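Local coordinates for protein putative NADPH:quinone reductase (Bacillus thuringiensis, PDB 3GMS) that probably reduces quinones or related carbonyl compounds with NADPH, as a member of the medium-chain dehydrogenase/reductase superfamily, at residues H4-Q9 with L20-K25; P63-Y68 with T98-V103. All coordinates share one frame; numbering follows the deposited sequence.

Contact 1. Residues H4-Q9 with L20-K25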
loop_
_atom_site.group_PDB
_atom_site.type_symbol
_atom_site.label_atom_id
_atom_site.label_comp_id
_atom_site.label_asym_id
_atom_site.label_seq_id
_atom_site.Cartn_x
_atom_site.Cartn_y
_atom_site.Cartn_z
ATOM N N HIS A 4 -20.105 21.988 8.781
ATOM C CA HIS A 4 -18.659 22.103 8.876
ATOM C C HIS A 4 -18.086 20.695 9.061
ATOM O O HIS A 4 -18.760 19.810 9.550
ATOM C CB HIS A 4 -18.253 22.992 10.053
ATOM C CG HIS A 4 -18.411 24.456 9.776
ATOM N ND1 HIS A 4 -19.637 25.093 9.798
ATOM C CD2 HIS A 4 -17.498 25.404 9.448
ATOM C CE1 HIS A 4 -19.470 26.372 9.508
ATOM N NE2 HIS A 4 -18.185 26.584 9.286
ATOM N N GLY A 5 -16.840 20.509 8.661
ATOM C CA GLY A 5 -16.212 19.197 8.745
ATOM C C GLY A 5 -14.834 19.332 9.334
ATOM O O GLY A 5 -14.100 20.286 9.041
ATOM N N LYS A 6 -14.467 18.363 10.152
ATOM C CA LYS A 6 -13.151 18.374 10.738
ATOM C C LYS A 6 -12.160 17.815 9.707
ATOM O O LYS A 6 -12.536 16.990 8.864
ATOM C CB LYS A 6 -13.150 17.489 11.983
ATOM C CG LYS A 6 -11.885 17.615 12.815
ATOM C CD LYS A 6 -11.914 16.661 14.017
ATOM C CE LYS A 6 -13.155 16.880 14.892
ATOM N NZ LYS A 6 -12.835 16.496 16.293
ATOM N N LEU A 7 -10.903 18.226 9.802
ATOM C CA LEU A 7 -9.879 17.728 8.861
ATOM C C LEU A 7 -8.525 17.823 9.485
ATOM O O LEU A 7 -8.303 18.689 10.327
ATOM C CB LEU A 7 -9.848 18.542 7.573
ATOM C CG LEU A 7 -9.380 20.003 7.604
ATOM C CD1 LEU A 7 -8.624 20.401 6.322
ATOM C CD2 LEU A 7 -10.592 20.888 7.763
ATOM N N ILE A 8 -7.621 16.932 9.073
ATOM C CA ILE A 8 -6.211 17.064 9.416
ATOM C C ILE A 8 -5.505 17.658 8.196
ATOM O O ILE A 8 -5.687 17.170 7.080
ATOM C CB ILE A 8 -5.562 15.683 9.746
ATOM C CG1 ILE A 8 -6.338 14.954 10.851
ATOM C CG2 ILE A 8 -4.108 15.861 10.103
ATOM C CD1 ILE A 8 -6.545 15.769 12.121
ATOM N N GLN A 9 -4.698 18.698 8.412
ATOM C CA GLN A 9 -4.033 19.438 7.357
ATOM C C GLN A 9 -2.604 19.769 7.791
ATOM O O GLN A 9 -2.351 19.870 9.000
ATOM C CB GLN A 9 -4.817 20.753 7.166
ATOM C CG GLN A 9 -4.435 21.546 6.009
ATOM C CD GLN A 9 -5.626 22.240 5.367
ATOM O OE1 GLN A 9 -6.032 21.872 4.276
ATOM N NE2 GLN A 9 -6.166 23.260 6.024
ATOM N N LEU A 20 1.343 18.666 11.367
ATOM C CA LEU A 20 -0.051 18.256 11.296
ATOM C C LEU A 20 -0.921 19.109 12.223
ATOM O O LEU A 20 -0.566 19.318 13.390
ATOM C CB LEU A 20 -0.215 16.761 11.616
ATOM C CG LEU A 20 0.366 15.791 10.576
ATOM C CD1 LEU A 20 0.281 14.371 11.030
ATOM C CD2 LEU A 20 -0.332 15.960 9.229
ATOM N N GLN A 21 -2.030 19.612 11.703
ATOM C CA GLN A 21 -2.970 20.403 12.520
ATOM C C GLN A 21 -4.383 19.859 12.430
ATOM O O GLN A 21 -4.803 19.369 11.369
ATOM C CB GLN A 21 -3.007 21.870 12.076
ATOM C CG GLN A 21 -1.659 22.519 11.928
ATOM C CD GLN A 21 -1.740 24.043 11.933
ATOM O OE1 GLN A 21 -0.973 24.701 12.633
ATOM N NE2 GLN A 21 -2.675 24.605 11.163
ATOM N N VAL A 22 -5.120 19.943 13.533
ATOM C CA VAL A 22 -6.529 19.595 13.511
ATOM C C VAL A 22 -7.329 20.870 13.251
ATOM O O VAL A 22 -7.183 21.839 14.013
ATOM C CB VAL A 22 -6.972 18.969 14.858
ATOM C CG1 VAL A 22 -8.451 18.672 14.835
ATOM C CG2 VAL A 22 -6.139 17.733 15.191
ATOM N N GLU A 23 -8.154 20.892 12.196
ATOM C CA GLU A 23 -8.848 22.104 11.772
ATOM C C GLU A 23 -10.280 21.792 11.344
ATOM O O GLU A 23 -10.681 20.638 11.316
ATOM C CB GLU A 23 -8.100 22.790 10.597
ATOM C CG GLU A 23 -6.645 23.243 10.904
ATOM C CD GLU A 23 -5.890 23.753 9.674
ATOM O OE1 GLU A 23 -6.525 24.008 8.637
ATOM O OE2 GLU A 23 -4.658 23.892 9.727
ATOM N N TYR A 24 -11.051 22.830 11.006
ATOM C CA TYR A 24 -12.422 22.676 10.573
ATOM C C TYR A 24 -12.616 23.498 9.322
ATOM O O TYR A 24 -11.960 24.523 9.141
ATOM C CB TYR A 24 -13.398 23.189 11.632
ATOM C CG TYR A 24 -13.425 22.371 12.895
ATOM C CD1 TYR A 24 -14.301 21.285 13.019
ATOM C CD2 TYR A 24 -12.571 22.676 13.959
ATOM C CE1 TYR A 24 -14.330 20.525 14.162
ATOM C CE2 TYR A 24 -12.581 21.914 15.113
ATOM C CZ TYR A 24 -13.468 20.842 15.207
ATOM O OH TYR A 24 -13.500 20.080 16.343
ATOM N N LYS A 25 -13.489 23.042 8.439
ATOM C CA LYS A 25 -13.760 23.779 7.208
ATOM C C LYS A 25 -15.241 23.794 6.936
ATOM O O LYS A 25 -15.957 22.857 7.299
ATOM C CB LYS A 25 -13.038 23.161 6.001
ATOM C CG LYS A 25 -13.636 21.816 5.497
ATOM C CD LYS A 25 -12.737 21.115 4.469
ATOM C CE LYS A 25 -13.466 19.953 3.746
ATOM N NZ LYS A 25 -12.482 19.162 2.938
#
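The two-stranded antiparallel sheet at the N-terminus of the chain is made here, where residues 4-9 run against residues 20-25 with axes 4.6 Å apart at 150°. Gly5, Leu7 and Gln9 form hydrogen-bonded pairs with Lys25, Glu23 and Gln21, giving six backbone bonds. The shortest runs from Gln21 N to Gln9 O (2.7 Å). Lys6-Tyr24 and Ile8-Val22 are the non-hydrogen-bonded pairs between them. On the face carrying Leu7, Gln9 and Glu23, Gln9 NE2 donates an N-H to Glu23 OE1 at 2.7 Å. It reaches the syn side of the carboxylate, the two planar groups being turned 68° apart. Gln21 NE2 donates to Glu23 OE2 on the anti side at 2.6 Å, and His11 NE2 also bonds OE2. Leu7 CD2 lies against the aliphatic stem of Lys25, 3.8 Å from its CB. On the other face Lys6, its CG anti to the backbone N, runs beside Tyr24 and bends at chi3 (-56°), with CE 3.5 Å from Tyr24 OH, while Ile8 CD1 meets Val22 CG2 at 3.7 Å. With both carboxylate oxygens engaged, Glu23 is held against rotation, and its amide and imidazole partners probably help to keep it ionised.

Contact 2. Residues P63-Y68 with T98-V103; sequences PNIPGY and TWQEYV
Two backbone hydrogen bonds tie Pro66 and Gly67 to Thr98 and Trp99. Trp99 N donates to Pro66 O at 2.9 Å, with the donor close to the line of the carbonyl bond (C=O...N 161°). Thr98 N reaches Gly67 O at 3.0 Å from a different direction: its C=O...N angle is only 116°, and the nitrogen stands above the carbonyl plane, away from a lone pair. Consecutive carbonyls of one loop thus receive consecutive amides of the other. Thr98 OG1, placed between its backbone N and carbonyl carbon (chi1 63°), packs 3.4 Å from Gly67 CA and finds its polar partner in Glu69 O. A water bridges Tyr68 N and Trp99 NE1 through weak bonds; Tyr68 N is also bonded to Asp48 OD1, and NE1 makes a further weak hydrogen bond to Pro43 O.

Both segments belong to the GroES-like domain: residues 63-68 form a loop ahead of strand 71-77, and the turn at residues 98-101 runs into strand 102-106. Trp99 is the centre of an inverse gamma turn, whose Gln100 N to Thr98 O bond is weak. The indole is covered on one face by the opposing backbone and proline ring. Gly67, which has no side chain, brings its CA 3.7 Å from the centroid of the five-membered ring, and Pro66 CB sits over the six-membered ring, offset toward the rim, both as CH-pi contacts. Pro66 CG, just beyond the ring outline, touches Trp99 CE3 at 3.6 Å. Farther out, Ile65 CG2 rests 3.8 Å from Trp99 O, and its CD1 meets the Gln100 amide, the two side chains crossing at about a right angle. That amide is bonded through OE1 to Lys25 and through NE2 to Gly97 O.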
loop_
_atom_site.group_PDB
_atom_site.type_symbol
_atom_site.label_atom_id
_atom_site.label_comp_id
_atom_site.label_asym_id
_atom_site.label_seq_id
_atom_site.Cartn_x
_atom_site.Cartn_y
_atom_site.Cartn_z
ATOM N N PRO A 63 -1.892 23.971 1.358
ATOM C CA PRO A 63 -1.884 22.946 2.377
ATOM C C PRO A 63 -2.469 21.647 1.817
ATOM O O PRO A 63 -3.137 21.664 0.759
ATOM C CB PRO A 63 -2.796 23.518 3.448
ATOM C CG PRO A 63 -3.840 24.322 2.660
ATOM C CD PRO A 63 -3.066 24.867 1.470
ATOM N N ASN A 64 -2.252 20.542 2.529
ATOM C CA ASN A 64 -2.739 19.271 2.012
ATOM C C ASN A 64 -3.345 18.441 3.128
ATOM O O ASN A 64 -2.918 18.559 4.291
ATOM C CB ASN A 64 -1.561 18.522 1.383
ATOM C CG ASN A 64 -1.928 17.118 0.951
ATOM O OD1 ASN A 64 -1.620 16.124 1.646
ATOM N ND2 ASN A 64 -2.644 17.025 -0.177
ATOM N N ILE A 65 -4.323 17.604 2.776
ATOM C CA ILE A 65 -4.945 16.667 3.746
ATOM C C ILE A 65 -4.330 15.281 3.518
ATOM O O ILE A 65 -4.423 14.765 2.419
ATOM C CB ILE A 65 -6.474 16.609 3.608
ATOM C CG1 ILE A 65 -7.078 18.001 3.869
ATOM C CG2 ILE A 65 -7.071 15.631 4.629
ATOM C CD1 ILE A 65 -8.531 18.157 3.401
ATOM N N PRO A 66 -3.663 14.694 4.531
ATOM C CA PRO A 66 -3.056 13.393 4.211
ATOM C C PRO A 66 -4.063 12.219 4.126
ATOM O O PRO A 66 -5.218 12.347 4.538
ATOM C CB PRO A 66 -2.141 13.093 5.400
ATOM C CG PRO A 66 -2.220 14.237 6.314
ATOM C CD PRO A 66 -3.313 15.169 5.889
ATOM N N GLY A 67 -3.567 11.063 3.686
ATOM C CA GLY A 67 -4.385 9.848 3.668
ATOM C C GLY A 67 -4.862 9.431 2.288
ATOM O O GLY A 67 -5.559 10.164 1.573
ATOM N N TYR A 68 -4.474 8.229 1.908
ATOM C CA TYR A 68 -4.859 7.699 0.586
ATOM C C TYR A 68 -5.981 6.723 0.647
ATOM O O TYR A 68 -6.557 6.375 -0.413
ATOM C CB TYR A 68 -3.669 7.047 -0.152
ATOM C CG TYR A 68 -2.702 8.067 -0.649
ATOM C CD1 TYR A 68 -2.975 8.814 -1.791
ATOM C CD2 TYR A 68 -1.554 8.366 0.077
ATOM C CE1 TYR A 68 -2.086 9.774 -2.267
ATOM C CE2 TYR A 68 -0.638 9.330 -0.401
ATOM C CZ TYR A 68 -0.922 10.028 -1.556
ATOM O OH TYR A 68 -0.066 11.001 -2.025
ATOM N N THR A 98 -7.879 11.477 2.911
ATOM C CA THR A 98 -8.892 10.763 3.684
ATOM C C THR A 98 -8.878 11.038 5.152
ATOM O O THR A 98 -9.792 10.606 5.868
ATOM C CB THR A 98 -8.827 9.252 3.471
ATOM O OG1 THR A 98 -7.559 8.763 3.943
ATOM C CG2 THR A 98 -9.045 8.839 1.967
ATOM N N TRP A 99 -7.835 11.702 5.663
ATOM C CA TRP A 99 -7.817 11.929 7.091
ATOM C C TRP A 99 -8.644 13.147 7.453
ATOM O O TRP A 99 -8.112 14.167 7.929
ATOM C CB TRP A 99 -6.402 12.121 7.581
ATOM C CG TRP A 99 -5.543 10.881 7.438
ATOM C CD1 TRP A 99 -5.855 9.695 6.826
ATOM C CD2 TRP A 99 -4.190 10.761 7.902
ATOM N NE1 TRP A 99 -4.750 8.806 6.924
ATOM C CE2 TRP A 99 -3.735 9.461 7.578
ATOM C CE3 TRP A 99 -3.329 11.632 8.588
ATOM C CZ2 TRP A 99 -2.437 9.018 7.893
ATOM C CZ3 TRP A 99 -2.042 11.192 8.899
ATOM C CH2 TRP A 99 -1.620 9.903 8.555
ATOM N N GLN A 100 -9.929 13.032 7.187
ATOM C CA GLN A 100 -10.870 14.099 7.498
ATOM C C GLN A 100 -12.244 13.493 7.669
ATOM O O GLN A 100 -12.476 12.333 7.334
ATOM C CB GLN A 100 -10.871 15.189 6.394
ATOM C CG GLN A 100 -11.322 14.724 5.053
ATOM C CD GLN A 100 -11.364 15.873 4.024
ATOM O OE1 GLN A 100 -11.778 17.002 4.350
ATOM N NE2 GLN A 100 -10.921 15.589 2.790
ATOM N N GLU A 101 -13.167 14.308 8.165
ATOM C CA GLU A 101 -14.466 13.838 8.561
ATOM C C GLU A 101 -15.254 13.432 7.325
ATOM O O GLU A 101 -15.932 12.396 7.327
ATOM C CB GLU A 101 -15.197 14.948 9.324
ATOM C CG GLU A 101 -16.572 14.565 9.858
ATOM C CD GLU A 101 -17.152 15.619 10.800
ATOM O OE1 GLU A 101 -16.479 16.659 11.090
ATOM O OE2 GLU A 101 -18.274 15.356 11.285
ATOM N N TYR A 102 -15.185 14.267 6.290
ATOM C CA TYR A 102 -15.896 14.029 5.053
ATOM C C TYR A 102 -14.958 14.078 3.861
ATOM O O TYR A 102 -14.190 15.034 3.706
ATOM C CB TYR A 102 -16.946 15.122 4.822
ATOM C CG TYR A 102 -17.979 15.258 5.923
ATOM C CD1 TYR A 102 -19.048 14.370 6.003
ATOM C CD2 TYR A 102 -17.885 16.283 6.854
ATOM C CE1 TYR A 102 -20.029 14.498 6.997
ATOM C CE2 TYR A 102 -18.857 16.436 7.861
ATOM C CZ TYR A 102 -19.921 15.538 7.917
ATOM O OH TYR A 102 -20.908 15.648 8.858
ATOM N N VAL A 103 -15.101 13.116 2.950
ATOM C CA VAL A 103 -14.215 13.006 1.778
ATOM C C VAL A 103 -15.057 12.988 0.506
ATOM O O VAL A 103 -16.040 12.252 0.435
ATOM C CB VAL A 103 -13.387 11.695 1.844
ATOM C CG1 VAL A 103 -12.630 11.434 0.507
ATOM C CG2 VAL A 103 -12.424 11.787 3.030
HETATM O O HOH W 1 -4.779 6.373 4.687
#

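Contacts 1 and 2 follow one another along the chain and have centres about 9 Å apart, so the N-terminal two-stranded sheet lies directly against the paired loops of the GroES-like domain. Two probable hydrogen bonds join them: Lys25 NZ reaches Gln100 OE1 at 2.7 Å, and Lys6 N reaches Glu101 OE1 at 2.8 Å. Strand 4-10 also has backbone bonds to Trp99 through Ile8 and to Glu101 through Lys6. Packing fills in between, with Ile8 O 3.2 Å from Ile65 CG2 and Leu7 touching both Ile65 and Gln100. Residues 4-9 are therefore shared, facing the partner strand of contact 1 along one edge and the loops of contact 2 along the other.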